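Local atomic coordinates of succinylglutamate desuccinylase (Chromobacterium violaceum, PDB entry 1YW4), a protein that probably hydrolyses N-succinyl-L-glutamate to succinate and L-glutamate, the last step of arginine degradation by the AST pathway, using one zinc ion per subunit. Residues A19-P24 with A29-P34. Numbering follows the deposited sequence.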
# COMPACT_ATOMS: atom_id res chain seq x y z
N ALA A 19 -38.84 2.97 -29.94
CA ALA A 19 -38.72 3.25 -31.37
C ALA A 19 -37.29 3.00 -31.86
O ALA A 19 -36.35 2.95 -31.06
CB ALA A 19 -39.12 4.69 -31.64
N GLU A 20 -37.14 2.83 -33.17
CA GLU A 20 -35.82 2.64 -33.76
C GLU A 20 -35.61 3.72 -34.80
O GLU A 20 -36.50 4.00 -35.61
CB GLU A 20 -35.69 1.25 -34.42
CG GLU A 20 -34.39 1.06 -35.21
CD GLU A 20 -34.28 -0.30 -35.90
OE1 GLU A 20 -33.95 -1.29 -35.23
OE2 GLU A 20 -34.53 -0.38 -37.12
N TRP A 21 -34.43 4.34 -34.77
CA TRP A 21 -34.08 5.39 -35.71
C TRP A 21 -32.99 4.92 -36.66
O TRP A 21 -32.02 4.28 -36.24
CB TRP A 21 -33.56 6.63 -34.98
CG TRP A 21 -34.51 7.24 -34.01
CD1 TRP A 21 -35.84 6.99 -33.89
CD2 TRP A 21 -34.20 8.25 -33.04
NE1 TRP A 21 -36.39 7.78 -32.90
CE2 TRP A 21 -35.40 8.56 -32.37
CE3 TRP A 21 -33.02 8.92 -32.67
CZ2 TRP A 21 -35.46 9.52 -31.35
CZ3 TRP A 21 -33.08 9.88 -31.66
CH2 TRP A 21 -34.30 10.16 -31.01
N PRO A 22 -33.13 5.23 -37.95
CA PRO A 22 -32.10 4.80 -38.90
C PRO A 22 -30.82 5.61 -38.71
O PRO A 22 -30.87 6.82 -38.44
CB PRO A 22 -32.76 5.05 -40.25
CG PRO A 22 -33.60 6.27 -39.98
CD PRO A 22 -34.22 5.94 -38.63
N LEU A 23 -29.67 4.96 -38.85
CA LEU A 23 -28.38 5.63 -38.73
C LEU A 23 -27.64 5.52 -40.06
O LEU A 23 -27.76 4.52 -40.77
CB LEU A 23 -27.53 4.99 -37.63
CG LEU A 23 -27.63 5.56 -36.22
CD1 LEU A 23 -29.08 5.72 -35.80
CD2 LEU A 23 -26.89 4.64 -35.26
N PRO A 24 -26.85 6.54 -40.40
CA PRO A 24 -26.10 6.51 -41.66
C PRO A 24 -25.24 5.25 -41.76
O PRO A 24 -24.55 4.88 -40.81
CB PRO A 24 -25.28 7.80 -41.61
CG PRO A 24 -25.13 8.06 -40.14
CD PRO A 24 -26.50 7.72 -39.60
N ALA A 29 -30.49 2.85 -34.34
CA ALA A 29 -30.46 3.21 -32.93
C ALA A 29 -31.77 2.66 -32.37
O ALA A 29 -32.85 3.04 -32.83
CB ALA A 29 -30.38 4.71 -32.77
N ARG A 30 -31.66 1.77 -31.39
CA ARG A 30 -32.84 1.16 -30.78
C ARG A 30 -33.05 1.60 -29.35
O ARG A 30 -32.17 1.46 -28.51
CB ARG A 30 -32.72 -0.38 -30.81
CG ARG A 30 -32.85 -1.00 -32.19
CD ARG A 30 -32.55 -2.50 -32.19
NE ARG A 30 -32.22 -2.95 -33.54
CZ ARG A 30 -31.39 -3.95 -33.83
NH1 ARG A 30 -30.79 -4.62 -32.85
NH2 ARG A 30 -31.13 -4.26 -35.10
N TRP A 31 -34.22 2.17 -29.07
CA TRP A 31 -34.54 2.57 -27.71
C TRP A 31 -35.02 1.32 -27.01
O TRP A 31 -36.06 0.75 -27.35
CB TRP A 31 -35.63 3.65 -27.72
CG TRP A 31 -35.10 4.94 -28.23
CD1 TRP A 31 -35.07 5.35 -29.54
CD2 TRP A 31 -34.39 5.93 -27.48
NE1 TRP A 31 -34.39 6.54 -29.64
CE2 TRP A 31 -33.96 6.92 -28.39
CE3 TRP A 31 -34.08 6.07 -26.12
CZ2 TRP A 31 -33.23 8.04 -27.98
CZ3 TRP A 31 -33.36 7.19 -25.72
CH2 TRP A 31 -32.94 8.16 -26.65
N LEU A 32 -34.24 0.87 -26.03
CA LEU A 32 -34.53 -0.34 -25.28
C LEU A 32 -35.41 -0.09 -24.07
O LEU A 32 -36.06 -1.00 -23.58
CB LEU A 32 -33.22 -0.99 -24.82
CG LEU A 32 -32.17 -1.31 -25.90
CD1 LEU A 32 -30.95 -1.92 -25.24
CD2 LEU A 32 -32.75 -2.27 -26.94
N ALA A 33 -35.42 1.16 -23.61
CA ALA A 33 -36.22 1.57 -22.45
C ALA A 33 -36.10 3.08 -22.39
O ALA A 33 -35.38 3.66 -23.20
CB ALA A 33 -35.66 0.95 -21.17
N PRO A 34 -36.80 3.73 -21.45
CA PRO A 34 -36.70 5.19 -21.36
C PRO A 34 -35.25 5.60 -21.14
O PRO A 34 -34.57 5.05 -20.27
CB PRO A 34 -37.60 5.52 -20.18
CG PRO A 34 -38.67 4.46 -20.28
CD PRO A 34 -37.84 3.22 -20.53
O HOH W 1 -32.66 -2.65 -37.50
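The indole of W31 turns its edge toward one face of the W21 ring, bringing NE1 of W31 to 3.5 Å from CE2 of W21, over the middle of the ring system. This is a T-shaped pair: the six-membered ring of W21 and the five-membered ring of W31 have centroids 4.7 Å apart and planes at 65°. CZ2 of W31 rests on CH2 of W21, while CD1 of W31 lies 3.1 Å from O of A19, which meets the indole near its plane. The guanidinium of R30 is approached at its edge, where NE donates to OE1 of E20 over 2.9 Å in a salt bridge, with OE1 4° out of the guanidinium plane. E20 reaches it with an extended chain, CG anti to the backbone N (chi1 173°), running alongside the R30 side chain. A water accepts from NH2 of R30 and gives a weak bond to OE1 of E20, and OD2 of D42 forms a salt bridge with NH2 of R30. Strands 20-23 and 27-33 form an antiparallel beta hairpin at the outer end of the strands of this chain, away from the zinc site. W21 and A29 make a hydrogen-bonded pair, each N bound to the other's O at 2.8 Å; E20 and R30 are the adjoining non-hydrogen-bonded pair, and N of W31 binds O of A19. On the face that carries W21 and A29, helix 7-12 packs over W31 and A29, with F7 and H10 edge-to-face against W21, on which H3 also stacks. CD1 of L23 presses on CB of A29 at 3.4 Å, a close approach for two methyl groups.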